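Local coordinates for protein interacting with Hsp90 1 (Saccharomyces cerevisiae, PDB 4CHH) that takes part in pre-rRNA processing, is required for the NOP58–snoRNA interaction, belongs to the R2TP complex and interacts with HSP90, at residues A[33-44]-A[56-66]. Sequence-based numbering, arbitrary orientation.
Sequences EPIADFVIKTKL and GRKVFINVCHS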
# COMPACT_ATOMS: atom_id res chain seq x y z
N GLU A 33 0.81 2.83 -13.81
CA GLU A 33 -0.64 3.01 -13.70
C GLU A 33 -1.19 1.81 -12.91
O GLU A 33 -1.18 0.69 -13.42
CB GLU A 33 -1.29 3.16 -15.08
CG GLU A 33 -0.71 4.35 -15.84
CD GLU A 33 -1.74 5.13 -16.63
OE1 GLU A 33 -2.14 4.66 -17.72
OE2 GLU A 33 -2.15 6.21 -16.16
N PRO A 34 -1.58 2.00 -11.63
CA PRO A 34 -1.99 0.85 -10.81
C PRO A 34 -3.35 0.27 -11.17
O PRO A 34 -4.23 0.98 -11.65
CB PRO A 34 -2.01 1.41 -9.38
CG PRO A 34 -1.33 2.75 -9.46
CD PRO A 34 -1.59 3.25 -10.84
N ILE A 35 -3.52 -1.04 -10.94
CA ILE A 35 -4.77 -1.77 -11.16
C ILE A 35 -5.45 -1.91 -9.79
O ILE A 35 -4.85 -2.48 -8.87
CB ILE A 35 -4.52 -3.15 -11.87
CG1 ILE A 35 -3.78 -2.99 -13.23
CG2 ILE A 35 -5.85 -3.96 -12.02
CD1 ILE A 35 -2.97 -4.21 -13.71
N ALA A 36 -6.67 -1.36 -9.63
CA ALA A 36 -7.41 -1.40 -8.36
C ALA A 36 -7.61 -2.84 -7.87
O ALA A 36 -7.85 -3.76 -8.67
CB ALA A 36 -8.77 -0.69 -8.49
N ASP A 37 -7.48 -3.05 -6.57
CA ASP A 37 -7.65 -4.39 -6.03
C ASP A 37 -8.59 -4.30 -4.83
O ASP A 37 -9.79 -4.59 -4.98
CB ASP A 37 -6.28 -5.03 -5.70
CG ASP A 37 -6.31 -6.47 -5.19
OD1 ASP A 37 -7.42 -7.06 -5.08
OD2 ASP A 37 -5.23 -7.00 -4.87
N PHE A 38 -8.08 -3.87 -3.67
CA PHE A 38 -8.94 -3.74 -2.49
C PHE A 38 -8.53 -2.52 -1.63
O PHE A 38 -7.56 -1.85 -1.95
CB PHE A 38 -9.00 -5.06 -1.68
CG PHE A 38 -7.71 -5.42 -0.97
CD1 PHE A 38 -6.69 -6.11 -1.63
CD2 PHE A 38 -7.53 -5.11 0.38
CE1 PHE A 38 -5.52 -6.46 -0.97
CE2 PHE A 38 -6.36 -5.47 1.04
CZ PHE A 38 -5.36 -6.13 0.36
N VAL A 39 -9.31 -2.21 -0.59
CA VAL A 39 -9.14 -1.04 0.29
C VAL A 39 -8.95 -1.43 1.75
O VAL A 39 -9.64 -2.32 2.26
CB VAL A 39 -10.40 -0.09 0.19
CG1 VAL A 39 -10.29 1.12 1.12
CG2 VAL A 39 -10.61 0.40 -1.23
N ILE A 40 -8.08 -0.68 2.43
CA ILE A 40 -7.88 -0.78 3.88
C ILE A 40 -8.42 0.52 4.44
O ILE A 40 -8.00 1.59 4.01
CB ILE A 40 -6.40 -1.02 4.33
CG1 ILE A 40 -5.69 -2.15 3.55
CG2 ILE A 40 -6.30 -1.19 5.85
CD1 ILE A 40 -4.11 -2.03 3.56
N LYS A 41 -9.35 0.44 5.38
CA LYS A 41 -9.87 1.62 6.04
C LYS A 41 -9.29 1.65 7.44
O LYS A 41 -9.26 0.63 8.10
CB LYS A 41 -11.41 1.60 6.06
CG LYS A 41 -12.06 2.82 6.66
CD LYS A 41 -13.56 2.69 6.56
CE LYS A 41 -14.27 3.31 7.73
NZ LYS A 41 -15.73 3.00 7.70
N THR A 42 -8.77 2.79 7.86
CA THR A 42 -8.20 2.92 9.19
C THR A 42 -8.48 4.33 9.68
O THR A 42 -9.34 5.03 9.12
CB THR A 42 -6.69 2.46 9.23
OG1 THR A 42 -6.16 2.63 10.55
CG2 THR A 42 -5.82 3.20 8.28
N LYS A 43 -7.78 4.73 10.73
CA LYS A 43 -7.90 6.00 11.43
C LYS A 43 -6.52 6.64 11.64
O LYS A 43 -5.57 5.96 12.03
CB LYS A 43 -8.59 5.71 12.79
CG LYS A 43 -9.12 6.95 13.48
CD LYS A 43 -9.88 6.58 14.75
CE LYS A 43 -10.25 7.82 15.54
NZ LYS A 43 -11.34 8.59 14.88
N LEU A 44 -6.40 7.94 11.40
CA LEU A 44 -5.13 8.65 11.66
C LEU A 44 -4.99 8.93 13.18
O LEU A 44 -5.84 9.62 13.74
CB LEU A 44 -5.11 9.96 10.86
CG LEU A 44 -3.89 10.89 11.04
CD1 LEU A 44 -2.62 10.26 10.51
CD2 LEU A 44 -4.14 12.23 10.36
N GLY A 56 -7.45 11.81 14.09
CA GLY A 56 -8.75 11.16 14.22
C GLY A 56 -9.53 11.02 12.93
O GLY A 56 -10.57 10.37 12.92
N ARG A 57 -9.03 11.58 11.83
CA ARG A 57 -9.71 11.46 10.55
C ARG A 57 -9.52 10.06 9.96
O ARG A 57 -8.52 9.40 10.23
CB ARG A 57 -9.23 12.52 9.55
CG ARG A 57 -9.49 13.96 10.02
CD ARG A 57 -10.95 14.33 10.01
NE ARG A 57 -11.20 15.65 10.57
CZ ARG A 57 -11.70 15.87 11.78
NH1 ARG A 57 -11.99 14.84 12.57
NH2 ARG A 57 -11.91 17.10 12.20
N LYS A 58 -10.51 9.65 9.15
CA LYS A 58 -10.55 8.38 8.44
C LYS A 58 -9.43 8.34 7.42
O LYS A 58 -9.11 9.34 6.78
CB LYS A 58 -11.89 8.16 7.71
CG LYS A 58 -13.10 7.91 8.60
CD LYS A 58 -14.29 7.46 7.75
CE LYS A 58 -15.63 7.80 8.38
NZ LYS A 58 -16.27 6.61 9.02
N VAL A 59 -8.86 7.18 7.29
CA VAL A 59 -7.78 6.92 6.36
C VAL A 59 -8.18 5.75 5.47
O VAL A 59 -8.74 4.75 5.95
CB VAL A 59 -6.42 6.67 7.09
CG1 VAL A 59 -5.36 6.13 6.12
CG2 VAL A 59 -5.92 7.96 7.74
N PHE A 60 -7.89 5.89 4.19
CA PHE A 60 -8.10 4.82 3.21
C PHE A 60 -6.83 4.52 2.48
O PHE A 60 -6.13 5.43 2.03
CB PHE A 60 -9.19 5.16 2.20
CG PHE A 60 -10.56 5.32 2.81
CD1 PHE A 60 -10.98 6.56 3.30
CD2 PHE A 60 -11.45 4.26 2.84
CE1 PHE A 60 -12.25 6.71 3.86
CE2 PHE A 60 -12.74 4.42 3.38
CZ PHE A 60 -13.12 5.64 3.89
N ILE A 61 -6.53 3.25 2.35
CA ILE A 61 -5.36 2.82 1.60
C ILE A 61 -5.83 1.96 0.44
O ILE A 61 -6.47 0.94 0.66
CB ILE A 61 -4.32 2.07 2.47
CG1 ILE A 61 -3.77 2.95 3.60
CG2 ILE A 61 -3.22 1.47 1.57
CD1 ILE A 61 -2.96 2.19 4.77
N ASN A 62 -5.52 2.39 -0.79
CA ASN A 62 -5.84 1.62 -1.98
C ASN A 62 -4.71 0.60 -2.26
O ASN A 62 -3.66 1.00 -2.73
CB ASN A 62 -6.05 2.56 -3.19
CG ASN A 62 -7.34 3.37 -3.09
OD1 ASN A 62 -8.38 2.85 -2.73
ND2 ASN A 62 -7.28 4.67 -3.31
N VAL A 63 -4.95 -0.69 -1.97
CA VAL A 63 -3.99 -1.76 -2.28
C VAL A 63 -4.23 -2.10 -3.74
O VAL A 63 -5.34 -2.46 -4.13
CB VAL A 63 -4.07 -3.01 -1.37
CG1 VAL A 63 -2.89 -3.94 -1.65
CG2 VAL A 63 -4.13 -2.61 0.09
N CYS A 64 -3.24 -1.87 -4.55
CA CYS A 64 -3.38 -1.99 -5.98
C CYS A 64 -2.14 -2.65 -6.55
O CYS A 64 -1.21 -2.94 -5.80
CB CYS A 64 -3.62 -0.60 -6.57
SG CYS A 64 -2.41 0.65 -6.05
N HIS A 65 -2.14 -2.96 -7.85
CA HIS A 65 -0.99 -3.68 -8.39
C HIS A 65 -0.62 -3.29 -9.82
O HIS A 65 -1.37 -2.61 -10.52
CB HIS A 65 -1.20 -5.21 -8.30
CG HIS A 65 -2.37 -5.71 -9.08
ND1 HIS A 65 -2.21 -6.16 -10.38
CD2 HIS A 65 -3.67 -5.79 -8.74
CE1 HIS A 65 -3.42 -6.50 -10.80
NE2 HIS A 65 -4.34 -6.30 -9.84
N SER A 66 0.58 -3.70 -10.22
CA SER A 66 1.13 -3.53 -11.56
C SER A 66 2.26 -4.53 -11.77
O SER A 66 3.03 -4.80 -10.84
CB SER A 66 1.64 -2.11 -11.78
OG SER A 66 2.37 -2.00 -13.00
O HOH W 1 0.79 -0.69 -14.55
O HOH W 2 -7.25 -6.55 -9.37
O HOH W 3 -7.17 -0.62 -4.93
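Ile-40 and Ile-61 exchange a pair of backbone hydrogen bonds (Ile-40 N to Ile-61 O 2.9 Å, Ile-61 N to Ile-40 O 2.8 Å), and Thr-42 with Val-59 and Ile-35 with His-65 do the same, making 33-44 and 56-66 the two arms of an antiparallel hairpin. A classic beta bulge interrupts the ladder where Asp-37 and Phe-38 both face Val-63: Phe-38 N donates to Val-63 O at 3.1 Å, while Asp-37 N reaches that oxygen only weakly and is also bound by a water bridging to it. Near the turn, Lys-43 bends at its last torsion (chi4 73°) to set NZ on an in-plane lone pair of Gly-56 O, 2.8 Å away.

One face of the sheet carries Ile-35, Phe-38, Ile-40, Ile-61, Val-63 and His-65. The Phe-38 ring receives Val-63 CB over one face, 3.9 Å from its centroid, and Val-63 CG2 also meets Ile-40 CD1 at 3.5 Å. Ile-35 CB lies over a face of the His-65 imidazole, whose NE2 shares a water with Ala-36 O while ND1 is hydrogen-bonded to Ser-119 OG. On the opposite face, Val-39 CG1 meets the edge of the Phe-60 ring 3.8 Å from CD2, and the Lys-41 methylenes run alongside the ring.

In this PIH1 N-terminal domain, helix 129-147 packs against Ile-40, Thr-42, Ile-61 and Val-63, while strand 109-118 pairs in parallel with 58-66 and strand 149-151 joins 29-47.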